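Local atomic coordinates of ethanolamine utilization protein EutJ (Carboxydothermus hydrogenoformans Z-2901, PDB entry 3H1Q), a protein that binds ATP as a member of the actin-like ATPase clan and belongs to the ethanolamine utilization proteins. Residues M4-K9 with R134-N139; V31-G36 with I40-T45. All coordinates share one frame; numbering follows the deposited sequence.

Contact 1 (M4-K9 with R134-N139); sequences MELEQK and RALGIN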
loop_
_atom_site.group_PDB
_atom_site.type_symbol
_atom_site.label_atom_id
_atom_site.label_comp_id
_atom_site.label_asym_id
_atom_site.label_seq_id
_atom_site.Cartn_x
_atom_site.Cartn_y
_atom_site.Cartn_z
HETATM N N MSE A 4 -8.004 -5.017 16.629
HETATM C CA MSE A 4 -6.973 -5.882 17.203
HETATM C C MSE A 4 -6.450 -6.901 16.164
HETATM O O MSE A 4 -5.242 -7.061 16.024
HETATM C CB MSE A 4 -7.449 -6.564 18.489
ATOM N N GLU A 5 -7.367 -7.547 15.428
ATOM C CA GLU A 5 -7.027 -8.515 14.376
ATOM C C GLU A 5 -6.099 -7.873 13.340
ATOM O O GLU A 5 -4.913 -8.248 13.229
ATOM C CB GLU A 5 -8.302 -9.082 13.700
ATOM N N LEU A 6 -6.617 -6.892 12.607
ATOM C CA LEU A 6 -5.799 -6.184 11.644
ATOM C C LEU A 6 -4.419 -5.825 12.180
ATOM O O LEU A 6 -3.423 -6.095 11.531
ATOM C CB LEU A 6 -6.479 -4.925 11.134
ATOM C CG LEU A 6 -5.644 -4.277 10.033
ATOM C CD1 LEU A 6 -5.739 -5.085 8.767
ATOM C CD2 LEU A 6 -6.034 -2.832 9.791
ATOM N N GLU A 7 -4.350 -5.226 13.360
ATOM C CA GLU A 7 -3.051 -4.831 13.917
ATOM C C GLU A 7 -2.036 -5.987 14.075
ATOM O O GLU A 7 -0.863 -5.866 13.682
ATOM C CB GLU A 7 -3.252 -4.142 15.242
ATOM C CG GLU A 7 -1.979 -3.609 15.788
ATOM C CD GLU A 7 -2.200 -2.827 17.052
ATOM O OE1 GLU A 7 -2.943 -1.811 16.986
ATOM O OE2 GLU A 7 -1.641 -3.227 18.108
ATOM N N GLN A 8 -2.503 -7.094 14.647
ATOM C CA GLN A 8 -1.694 -8.287 14.858
ATOM C C GLN A 8 -1.222 -8.916 13.541
ATOM O O GLN A 8 -0.048 -9.299 13.416
ATOM C CB GLN A 8 -2.484 -9.314 15.674
ATOM C CG GLN A 8 -2.877 -8.838 17.079
ATOM C CD GLN A 8 -3.687 -9.876 17.835
ATOM O OE1 GLN A 8 -4.340 -10.714 17.230
ATOM N NE2 GLN A 8 -3.637 -9.827 19.168
ATOM N N LYS A 9 -2.133 -9.014 12.573
ATOM C CA LYS A 9 -1.802 -9.552 11.254
ATOM C C LYS A 9 -0.739 -8.725 10.529
ATOM O O LYS A 9 0.135 -9.279 9.890
ATOM C CB LYS A 9 -3.040 -9.648 10.377
ATOM C CG LYS A 9 -4.115 -10.602 10.885
ATOM C CD LYS A 9 -4.676 -11.435 9.717
ATOM C CE LYS A 9 -6.098 -11.937 9.934
ATOM N NZ LYS A 9 -7.055 -10.861 9.572
ATOM N N ARG A 134 -11.232 -4.140 2.346
ATOM C CA ARG A 134 -11.435 -5.495 2.861
ATOM C C ARG A 134 -10.507 -5.774 4.009
ATOM O O ARG A 134 -10.938 -6.339 5.018
ATOM C CB ARG A 134 -11.215 -6.550 1.774
ATOM C CG ARG A 134 -11.615 -7.932 2.231
ATOM C CD ARG A 134 -11.454 -8.941 1.121
ATOM N NE ARG A 134 -11.904 -10.286 1.506
ATOM C CZ ARG A 134 -11.924 -11.337 0.681
ATOM N NH1 ARG A 134 -11.519 -11.223 -0.580
ATOM N NH2 ARG A 134 -12.348 -12.518 1.116
ATOM N N ALA A 135 -9.243 -5.370 3.835
ATOM C CA ALA A 135 -8.201 -5.493 4.872
ATOM C C ALA A 135 -8.576 -4.776 6.177
ATOM O O ALA A 135 -8.549 -5.382 7.231
ATOM C CB ALA A 135 -6.844 -5.024 4.348
ATOM N N LEU A 136 -8.951 -3.504 6.108
ATOM C CA LEU A 136 -9.524 -2.834 7.267
ATOM C C LEU A 136 -10.796 -3.541 7.722
ATOM O O LEU A 136 -11.154 -3.485 8.892
ATOM C CB LEU A 136 -9.859 -1.399 6.954
ATOM C CG LEU A 136 -8.808 -0.568 6.232
ATOM C CD1 LEU A 136 -9.450 0.631 5.573
ATOM C CD2 LEU A 136 -7.690 -0.122 7.148
ATOM N N GLY A 137 -11.476 -4.234 6.822
ATOM C CA GLY A 137 -12.722 -4.869 7.203
ATOM C C GLY A 137 -13.740 -3.795 7.531
ATOM O O GLY A 137 -14.597 -3.990 8.385
ATOM N N ILE A 138 -13.626 -2.650 6.858
ATOM C CA ILE A 138 -14.541 -1.548 7.040
ATOM C C ILE A 138 -15.495 -1.573 5.861
ATOM O O ILE A 138 -15.043 -1.507 4.724
ATOM C CB ILE A 138 -13.766 -0.232 7.060
ATOM N N ASN A 139 -16.805 -1.689 6.122
ATOM C CA ASN A 139 -17.872 -1.481 5.086
ATOM C C ASN A 139 -18.179 -0.020 4.682
ATOM O O ASN A 139 -18.206 0.324 3.483
ATOM C CB ASN A 139 -19.184 -2.191 5.471
ATOM C CG ASN A 139 -19.111 -3.685 5.246
ATOM O OD1 ASN A 139 -18.171 -4.166 4.611
ATOM N ND2 ASN A 139 -20.092 -4.431 5.768
#
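The isobutyl end of L6 lies against the last turn of helix 128-136, over the backbone carbonyl of A135 and the CD2 methyl of L136. Its two branches divide the work. CD1 rests 3.2 Å from A135 O, an apolar methyl beside a carbonyl oxygen with no hydrogen bond, while CD2 meets CD2 of L136 at 4.1 Å. The two leucine side chains cross obliquely, touching through their CD2 methyls. From a CB directed at the opposite segment, L6 extends with CG trans to the backbone N (chi1 -175°), which carries both methyls across the gap; L136 has its CB turned away and takes part through one methyl. The backbones stay apart, with CA of L6 and CA of L136 6.7 Å from each other, and only 116 Å² is buried in all. P257 also touches L6, while L136 reaches Y231 and V233 of strand 230-233, and V263 packs on both A135 and L136. An alanine at L6 would remove both methyls and would probably leave the L136 CD2 and the A135 carbonyl without their cover from helix 3-18. Helix 128-136 ends at L136, beside the contact, and G137 turns out of it with positive phi (66°). This is shallow surface packing of an N-terminal helix on the C-terminal end of a helix in an actin-like ATPase fold.

Contact 2 (V31-G36 with I40-T45); sequences VGVDLG and IVLVVT. With ATP (adenosine-5'-triphosphate), chain C.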
loop_
_atom_site.group_PDB
_atom_site.type_symbol
_atom_site.label_atom_id
_atom_site.label_comp_id
_atom_site.label_asym_id
_atom_site.label_seq_id
_atom_site.Cartn_x
_atom_site.Cartn_y
_atom_site.Cartn_z
ATOM N N VAL A 31 -2.504 -15.930 -2.649
ATOM C CA VAL A 31 -1.391 -15.081 -3.013
ATOM C C VAL A 31 -1.899 -13.787 -3.640
ATOM O O VAL A 31 -2.926 -13.765 -4.335
ATOM C CB VAL A 31 -0.432 -15.786 -3.977
ATOM C CG1 VAL A 31 0.843 -14.986 -4.133
ATOM C CG2 VAL A 31 -0.092 -17.174 -3.472
ATOM N N GLY A 32 -1.187 -12.702 -3.364
ATOM C CA GLY A 32 -1.575 -11.422 -3.862
ATOM C C GLY A 32 -0.326 -10.694 -4.238
ATOM O O GLY A 32 0.678 -10.734 -3.523
ATOM N N VAL A 33 -0.368 -10.055 -5.396
ATOM C CA VAL A 33 0.717 -9.198 -5.766
ATOM C C VAL A 33 0.181 -7.777 -5.830
ATOM O O VAL A 33 -0.914 -7.540 -6.365
ATOM C CB VAL A 33 1.332 -9.633 -7.085
ATOM C CG1 VAL A 33 2.502 -8.693 -7.485
ATOM C CG2 VAL A 33 1.808 -11.074 -6.975
ATOM N N ASP A 34 0.936 -6.857 -5.230
ATOM C CA ASP A 34 0.620 -5.449 -5.255
ATOM C C ASP A 34 1.645 -4.724 -6.086
ATOM O O ASP A 34 2.824 -4.600 -5.692
ATOM C CB ASP A 34 0.611 -4.878 -3.844
ATOM C CG ASP A 34 0.192 -3.395 -3.806
ATOM O OD1 ASP A 34 -1.027 -3.150 -3.599
ATOM O OD2 ASP A 34 1.060 -2.474 -3.991
ATOM N N LEU A 35 1.200 -4.237 -7.240
ATOM C CA LEU A 35 2.085 -3.442 -8.085
ATOM C C LEU A 35 2.068 -1.969 -7.632
ATOM O O LEU A 35 1.062 -1.486 -7.098
ATOM C CB LEU A 35 1.743 -3.639 -9.565
ATOM C CG LEU A 35 1.893 -5.093 -10.054
ATOM C CD1 LEU A 35 1.530 -5.234 -11.508
ATOM C CD2 LEU A 35 3.310 -5.622 -9.819
ATOM N N GLY A 36 3.176 -1.255 -7.768
ATOM C CA GLY A 36 3.214 0.051 -7.132
ATOM C C GLY A 36 4.310 0.991 -7.564
ATOM O O GLY A 36 5.320 0.612 -8.213
ATOM N N ILE A 40 7.046 -3.233 -4.823
ATOM C CA ILE A 40 6.261 -4.380 -5.208
ATOM C C ILE A 40 6.264 -5.301 -4.004
ATOM O O ILE A 40 7.306 -5.496 -3.332
ATOM C CB ILE A 40 6.872 -5.089 -6.435
ATOM C CG1 ILE A 40 6.758 -4.196 -7.664
ATOM C CG2 ILE A 40 6.193 -6.461 -6.705
ATOM C CD1 ILE A 40 7.453 -4.748 -8.889
ATOM N N VAL A 41 5.087 -5.839 -3.713
ATOM C CA VAL A 41 4.902 -6.659 -2.554
ATOM C C VAL A 41 4.184 -7.913 -3.017
ATOM O O VAL A 41 3.216 -7.849 -3.810
ATOM C CB VAL A 41 4.070 -5.939 -1.436
ATOM C CG1 VAL A 41 3.791 -6.896 -0.226
ATOM C CG2 VAL A 41 4.775 -4.663 -0.976
ATOM N N LEU A 42 4.655 -9.052 -2.511
ATOM C CA LEU A 42 3.993 -10.308 -2.723
ATOM C C LEU A 42 3.653 -10.813 -1.338
ATOM O O LEU A 42 4.510 -10.773 -0.450
ATOM C CB LEU A 42 4.951 -11.275 -3.410
ATOM C CG LEU A 42 4.605 -12.752 -3.263
ATOM C CD1 LEU A 42 3.682 -13.159 -4.383
ATOM C CD2 LEU A 42 5.860 -13.544 -3.309
ATOM N N VAL A 43 2.425 -11.317 -1.181
ATOM C CA VAL A 43 1.866 -11.717 0.096
ATOM C C VAL A 43 1.117 -13.065 -0.012
ATOM O O VAL A 43 0.353 -13.280 -0.959
ATOM C CB VAL A 43 0.932 -10.595 0.621
ATOM C CG1 VAL A 43 0.096 -11.023 1.827
ATOM C CG2 VAL A 43 1.750 -9.329 0.970
ATOM N N VAL A 44 1.353 -13.966 0.953
ATOM C CA VAL A 44 0.661 -15.242 1.025
ATOM C C VAL A 44 -0.103 -15.343 2.342
ATOM O O VAL A 44 0.395 -14.943 3.384
ATOM C CB VAL A 44 1.649 -16.463 0.945
ATOM C CG1 VAL A 44 0.874 -17.785 0.971
ATOM C CG2 VAL A 44 2.517 -16.415 -0.283
ATOM N N THR A 45 -1.302 -15.914 2.303
ATOM C CA THR A 45 -2.076 -16.133 3.521
ATOM C C THR A 45 -2.764 -17.483 3.459
ATOM O O THR A 45 -2.967 -18.016 2.379
ATOM C CB THR A 45 -3.223 -15.098 3.677
ATOM O OG1 THR A 45 -4.313 -15.485 2.827
ATOM C CG2 THR A 45 -2.798 -13.678 3.346
HETATM P PG ATP C . 0.625 1.520 -3.344
HETATM O O1G ATP C . 1.311 0.454 -2.503
HETATM O O2G ATP C . 0.014 2.632 -2.536
HETATM O O3G ATP C . -0.411 0.959 -4.311
HETATM P PB ATP C . 3.308 2.238 -3.659
HETATM O O1B ATP C . 4.227 3.084 -4.472
HETATM O O2B ATP C . 3.749 0.818 -3.433
HETATM O O3B ATP C . 1.787 2.283 -4.169
HETATM P PA ATP C . 3.254 2.518 -0.715
HETATM O O1A ATP C . 3.939 1.185 -0.625
HETATM O O2A ATP C . 1.855 2.643 -0.167
HETATM O O3A ATP C . 3.139 3.020 -2.252
HETATM O "O5'" ATP C . 4.219 3.658 -0.132
HETATM C "C5'" ATP C . 5.522 3.950 -0.605
HETATM C "C4'" ATP C . 5.890 5.229 0.116
HETATM O "O4'" ATP C . 5.830 5.003 1.528
HETATM C "C3'" ATP C . 7.310 5.645 -0.181
HETATM O "O3'" ATP C . 7.380 7.044 -0.477
HETATM C "C2'" ATP C . 8.055 5.443 1.112
HETATM O "O2'" ATP C . 9.071 6.423 1.286
HETATM C "C1'" ATP C . 6.979 5.539 2.179
HETATM N N9 ATP C . 7.564 4.860 3.385
HETATM C C8 ATP C . 7.913 3.563 3.531
HETATM N N7 ATP C . 8.499 3.329 4.738
HETATM C C5 ATP C . 8.555 4.498 5.400
HETATM C C6 ATP C . 9.037 4.979 6.725
HETATM N N6 ATP C . 9.595 4.140 7.627
HETATM N N1 ATP C . 8.895 6.299 7.015
HETATM C C2 ATP C . 8.345 7.180 6.162
HETATM N N3 ATP C . 7.875 6.815 4.950
HETATM C C4 ATP C . 7.949 5.511 4.507
#
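The flat peptide groups of V31-D34 and I40-V44 form an antiparallel hairpin with V31, V33, L42 and V44 on one face and D34, V41 and V43 on the other; strand 94-98 continues the sheet at one edge and strand 51-58 at the other. It corresponds to the phosphate 1 hairpin of the actin-like ATPase fold. G32 and V43 are linked by N to O bonds in both directions, each donor lying in the carbonyl plane. D34 and V41 repeat the pattern: D34 N reaches V41 O at 2.9 Å along a nearly straight N-H (175°), whereas the return bond from V41 N to D34 O is longer, 3.3 Å, and comes in on a lone pair. On the valine-leucine face, CD1 of L42 touches both CG1 of V31 (3.4 Å) and CG2 of V33 (3.8 Å), and V31 runs alongside V44, pointing the same way. Helix 70-87 covers this face through I76, L80 and V84, the first two meeting I40 and the last two L42. Helix 263-269 covers the other, where T264 and I268 touch D34. On this face D34 extends CG away from its backbone N (chi1 -176°), bringing the carboxylate to the gamma-phosphate. G36 also lines the pocket; a side chain there would probably crowd O2B of ATP. OD2 of D34 lies 3.3 Å from ATP O1G.

Contact 1 and contact 2 do not touch: their centres are about 17 Å apart and their nearest atoms about 7 Å. The chain runs from helix 3-18 into strand 30-34, and the whole hairpin of contact 2 lies between the two segments of contact 1 in sequence. Helix 263-269 spans the interval in space, with V263 against A135 and L136 while T264, P265, I268 and A269 pack on the hairpin. Their relation to the nucleotide differs. D34, L35 and G36 line the ATP pocket, which E190, K193 and G235 help to complete by hydrogen bonds, whereas the A135 side chain stays about 12 Å from ATP.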